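Local coordinates for UPF0749 protein MT1873 (Mycobacterium tuberculosis, PDB 3GMG), which is of unknown function but belongs to the DUF881 (UPF0749) family and is probably a membrane-associated protein, of which this chain is the C-terminal part, at residues A[68-73]-A[105-110]; A[36-41]-A[136-141]. All blocks are in the same frame, centred on the assembly; numbering follows the deposited sequence.

In the fold
Both contacts are antiparallel strand pairs in one five-stranded sheet. Contact 1 joins 68-73 to 105-110 close to the centre of the chain. Contact 2 joins 36-41 to 136-141, the latter on an outermost strand of the sheet within the chain. The strands of 105-110 and 36-41 are neighbours, which puts the two contacts side by side in the sheet: Ile106 N lies 2.7 Å from Ile40 O, a probable hydrogen bond. Contact 1 is mostly buried and has a polar side-chain cluster at one end. Contact 2 is partly buried. It is tied by six backbone bonds, with apolar packing on one face and several surface side chains.

Contact 1 (A[68-73]-A[105-110]); sequences AIQIND and SILAIG
Ile69 lies side by side with Ile106, and the two CG2 methyls meet at 3.8 Å. Both belong to neighbouring antiparallel strands in the middle of a five-stranded sheet. In Ile69 the CG2 branch stands opposite the main-chain N, with CG1 on the N side (chi1 -58°). Ile106 has nearly the same first torsion (-56°), which puts its CG2 beside that of Ile69. Ile71 and Ala108 lie on this same face. Ile71 brings CG1 near CG1 of Ile106, and the CB of Ala108 sits beside CG1 of Ile69. Helix 51-63 covers this side: Leu61 packs on Ile69 and Ile106, and Met54 and Ile58 pack on Ile71.

The backbones are joined by five hydrogen bonds. Gln70 and Leu107 form a hydrogen-bonded pair, with both N-to-O distances 2.9 Å. Ile69 and Ala108 form a non-hydrogen-bonded pair. There the CA of Ile69 lies 3.2 Å from the Leu107 O in a CA-H...O contact.

The other face carries Ala68, Gln70, Asn72, Ser105, Leu107 and Ile109. Strand 143-146 packs on part of it. Gln70 runs out extended from the strand, alongside Leu107. Gln70 NE2 gives a nearly straight bond to Asn72 OD1 (2.9 Å, 172° at the hydrogen), meeting a lone pair in the plane of the Asn72 carbonyl. Ser77 OG also bonds to that oxygen, while Ala148 N bonds to Gln70 OE1. These partners hold both amides in place. Leu107 reaches across with CD1, 3.9 Å from Asn72 ND2. The same ND2 donates to a water at 3.0 Å, and Ser105 OG lies 2.9 Å from that water in a second hydrogen bond.

Contact 2 (A[36-41]-A[136-141]); sequences PGVMIT and MVVQQA
Met136 sets its side chain across that of Ile40, with CG 3.6 Å from the Ile40 CG2 methyl. At chi1 -177° the chain leaves on the side opposite the main-chain N. It runs extended to SD, and Met136 SD lies 3.9 Å from Ile40 CG2. The bend at chi3 (-77°) keeps CE beside the same methyl. The CA of Met136 also makes a CA-H...O contact with Thr41 O. Val137 is paired with Thr41 by two backbone bonds, Thr41 N to Val137 O at 2.8 Å and Val137 N to Thr41 O at 2.9 Å. Val138 turns to the face of Val38 and Ile40, and its CG1 loosely meets Val38 CG1 at 4.4 Å. Gln139 is paired with Met39 in the same two-bond way. A bend at chi2 (70°) carries the amide back, and Gln139 NE2 bonds to Gln140 O at 2.9 Å. This bond stays within its own strand. Gln140 is on the surface and brings CG to 4.2 Å from Val38 CG1. Pro112, Pro113 and Ala116 of helix 112-119 lie against it. Ala141 closes the run with two bonds to Gly37.

Strand 135-141 is an outermost strand of the five-stranded sheet within this chain and pairs antiparallel with 37-43. Six main-chain bonds carry the polar chemistry between the strands. Side chains add little beyond the apolar contact of Met136 with Ile40.

Contact 1 (A[68-73]-A[105-110])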
# COMPACT_ATOMS: atom_id res chain seq x y z
N ALA A 68 -3.94 1.22 -13.25
CA ALA A 68 -4.90 2.12 -12.67
C ALA A 68 -6.15 1.29 -12.46
O ALA A 68 -6.48 0.44 -13.28
CB ALA A 68 -5.18 3.32 -13.60
N ILE A 69 -6.83 1.53 -11.34
CA ILE A 69 -8.06 0.81 -10.99
C ILE A 69 -9.05 1.80 -10.40
O ILE A 69 -8.69 2.64 -9.57
CB ILE A 69 -7.81 -0.35 -9.98
CG1 ILE A 69 -6.79 -1.34 -10.55
CG2 ILE A 69 -9.12 -1.11 -9.64
CD1 ILE A 69 -6.36 -2.41 -9.52
N GLN A 70 -10.31 1.69 -10.83
CA GLN A 70 -11.40 2.48 -10.28
C GLN A 70 -12.55 1.57 -9.95
O GLN A 70 -12.89 0.69 -10.72
CB GLN A 70 -11.83 3.51 -11.33
CG GLN A 70 -12.94 4.44 -10.92
CD GLN A 70 -13.14 5.55 -11.91
OE1 GLN A 70 -12.19 6.19 -12.37
NE2 GLN A 70 -14.40 5.82 -12.22
N ILE A 71 -13.17 1.77 -8.79
CA ILE A 71 -14.36 1.00 -8.40
C ILE A 71 -15.56 1.93 -8.41
O ILE A 71 -15.53 2.96 -7.75
CB ILE A 71 -14.18 0.38 -7.01
CG1 ILE A 71 -12.97 -0.56 -7.02
CG2 ILE A 71 -15.45 -0.39 -6.60
CD1 ILE A 71 -12.56 -1.07 -5.66
N ASN A 72 -16.60 1.57 -9.17
CA ASN A 72 -17.83 2.36 -9.30
C ASN A 72 -19.01 1.59 -8.74
O ASN A 72 -19.06 0.36 -8.79
CB ASN A 72 -18.15 2.63 -10.76
CG ASN A 72 -17.16 3.58 -11.46
OD1 ASN A 72 -16.48 4.35 -10.83
ND2 ASN A 72 -17.17 3.55 -12.80
N ASP A 73 -20.01 2.33 -8.27
CA ASP A 73 -21.38 1.80 -8.22
C ASP A 73 -22.25 2.73 -9.04
O ASP A 73 -21.73 3.51 -9.83
CB ASP A 73 -21.88 1.52 -6.79
CG ASP A 73 -22.27 2.77 -6.01
OD1 ASP A 73 -22.03 3.92 -6.44
OD2 ASP A 73 -22.84 2.58 -4.91
N SER A 105 -18.98 -1.87 -10.66
CA SER A 105 -18.20 -1.86 -11.92
C SER A 105 -16.77 -1.55 -11.55
O SER A 105 -16.51 -0.57 -10.85
CB SER A 105 -18.75 -0.80 -12.88
OG SER A 105 -18.25 -0.97 -14.21
N ILE A 106 -15.83 -2.38 -11.98
CA ILE A 106 -14.42 -2.14 -11.71
C ILE A 106 -13.73 -1.93 -13.04
O ILE A 106 -13.84 -2.77 -13.92
CB ILE A 106 -13.75 -3.28 -10.93
CG1 ILE A 106 -14.50 -3.53 -9.60
CG2 ILE A 106 -12.28 -2.96 -10.67
CD1 ILE A 106 -15.54 -4.64 -9.68
N LEU A 107 -13.04 -0.81 -13.17
CA LEU A 107 -12.28 -0.47 -14.39
C LEU A 107 -10.82 -0.64 -14.08
O LEU A 107 -10.35 -0.20 -13.04
CB LEU A 107 -12.54 0.98 -14.79
CG LEU A 107 -14.00 1.39 -14.96
CD1 LEU A 107 -14.11 2.89 -15.12
CD2 LEU A 107 -14.57 0.72 -16.21
N ALA A 108 -10.09 -1.30 -14.96
CA ALA A 108 -8.65 -1.50 -14.77
C ALA A 108 -7.93 -1.35 -16.10
O ALA A 108 -8.38 -1.89 -17.11
CB ALA A 108 -8.36 -2.84 -14.20
N ILE A 109 -6.83 -0.62 -16.08
CA ILE A 109 -5.99 -0.39 -17.25
C ILE A 109 -4.80 -1.32 -17.18
O ILE A 109 -4.10 -1.36 -16.16
CB ILE A 109 -5.55 1.07 -17.36
CG1 ILE A 109 -6.75 1.97 -17.69
CG2 ILE A 109 -4.47 1.25 -18.44
CD1 ILE A 109 -6.51 3.46 -17.50
N GLY A 110 -4.58 -2.07 -18.24
CA GLY A 110 -3.50 -3.08 -18.31
C GLY A 110 -3.68 -3.93 -19.55
O GLY A 110 -4.52 -3.63 -20.39
O HOH W 1 -18.34 1.78 -14.96

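Contact 2 (A[36-41]-A[136-141])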
# COMPACT_ATOMS: atom_id res chain seq x y z
N PRO A 36 -5.72 0.51 -22.72
CA PRO A 36 -6.47 -0.73 -22.81
C PRO A 36 -6.72 -1.29 -21.43
O PRO A 36 -6.02 -0.95 -20.49
CB PRO A 36 -5.53 -1.65 -23.59
CG PRO A 36 -4.21 -1.08 -23.40
CD PRO A 36 -4.35 0.38 -23.25
N GLY A 37 -7.73 -2.13 -21.29
CA GLY A 37 -7.95 -2.73 -20.01
C GLY A 37 -9.20 -3.62 -20.00
O GLY A 37 -9.63 -4.17 -21.02
N VAL A 38 -9.83 -3.68 -18.84
CA VAL A 38 -11.08 -4.41 -18.66
C VAL A 38 -12.08 -3.59 -17.86
O VAL A 38 -11.70 -2.70 -17.10
CB VAL A 38 -10.90 -5.76 -17.97
CG1 VAL A 38 -10.01 -6.66 -18.81
CG2 VAL A 38 -10.33 -5.60 -16.53
N MET A 39 -13.36 -3.89 -18.11
CA MET A 39 -14.45 -3.50 -17.23
C MET A 39 -15.05 -4.77 -16.66
O MET A 39 -15.42 -5.69 -17.41
CB MET A 39 -15.50 -2.71 -17.99
CG MET A 39 -16.71 -2.29 -17.15
SD MET A 39 -17.93 -1.16 -17.96
CE MET A 39 -18.54 -2.28 -19.16
N ILE A 40 -15.15 -4.81 -15.35
CA ILE A 40 -15.67 -5.94 -14.62
C ILE A 40 -16.97 -5.50 -13.97
O ILE A 40 -16.99 -4.53 -13.23
CB ILE A 40 -14.70 -6.37 -13.50
CG1 ILE A 40 -13.32 -6.67 -14.09
CG2 ILE A 40 -15.27 -7.56 -12.71
CD1 ILE A 40 -12.20 -6.59 -13.12
N THR A 41 -18.04 -6.21 -14.28
CA THR A 41 -19.33 -5.97 -13.63
C THR A 41 -19.60 -7.09 -12.63
O THR A 41 -19.43 -8.27 -12.95
CB THR A 41 -20.45 -5.94 -14.64
OG1 THR A 41 -20.16 -4.94 -15.63
CG2 THR A 41 -21.77 -5.63 -13.96
N MET A 136 -20.24 -12.35 -12.41
CA MET A 136 -19.26 -11.42 -12.90
C MET A 136 -19.24 -11.46 -14.42
O MET A 136 -19.28 -12.54 -15.01
CB MET A 136 -17.86 -11.80 -12.38
CG MET A 136 -16.72 -10.83 -12.77
SD MET A 136 -15.01 -11.37 -12.20
CE MET A 136 -15.13 -10.92 -10.46
N VAL A 137 -19.20 -10.28 -15.04
CA VAL A 137 -18.97 -10.14 -16.48
C VAL A 137 -17.64 -9.39 -16.65
O VAL A 137 -17.41 -8.36 -16.02
CB VAL A 137 -20.10 -9.36 -17.18
CG1 VAL A 137 -19.81 -9.20 -18.68
CG2 VAL A 137 -21.45 -10.05 -16.95
N VAL A 138 -16.77 -9.91 -17.52
CA VAL A 138 -15.46 -9.33 -17.78
C VAL A 138 -15.39 -8.90 -19.23
O VAL A 138 -15.45 -9.73 -20.13
CB VAL A 138 -14.35 -10.38 -17.50
CG1 VAL A 138 -12.98 -9.78 -17.75
CG2 VAL A 138 -14.43 -10.88 -16.07
N GLN A 139 -15.30 -7.60 -19.46
CA GLN A 139 -15.23 -7.04 -20.81
C GLN A 139 -13.82 -6.51 -21.08
O GLN A 139 -13.39 -5.53 -20.48
CB GLN A 139 -16.26 -5.92 -20.97
CG GLN A 139 -16.21 -5.19 -22.30
CD GLN A 139 -16.70 -6.07 -23.43
OE1 GLN A 139 -17.89 -6.40 -23.49
NE2 GLN A 139 -15.78 -6.52 -24.29
N GLN A 140 -13.12 -7.13 -22.02
CA GLN A 140 -11.87 -6.59 -22.51
C GLN A 140 -12.16 -5.42 -23.43
O GLN A 140 -13.13 -5.44 -24.22
CB GLN A 140 -11.06 -7.65 -23.26
CG GLN A 140 -10.64 -8.81 -22.38
CD GLN A 140 -9.81 -9.85 -23.11
OE1 GLN A 140 -8.93 -9.51 -23.89
NE2 GLN A 140 -10.08 -11.12 -22.84
N ALA A 141 -11.33 -4.38 -23.36
CA ALA A 141 -11.57 -3.17 -24.12
C ALA A 141 -10.26 -2.54 -24.59
O ALA A 141 -9.28 -2.47 -23.85
CB ALA A 141 -12.38 -2.17 -23.30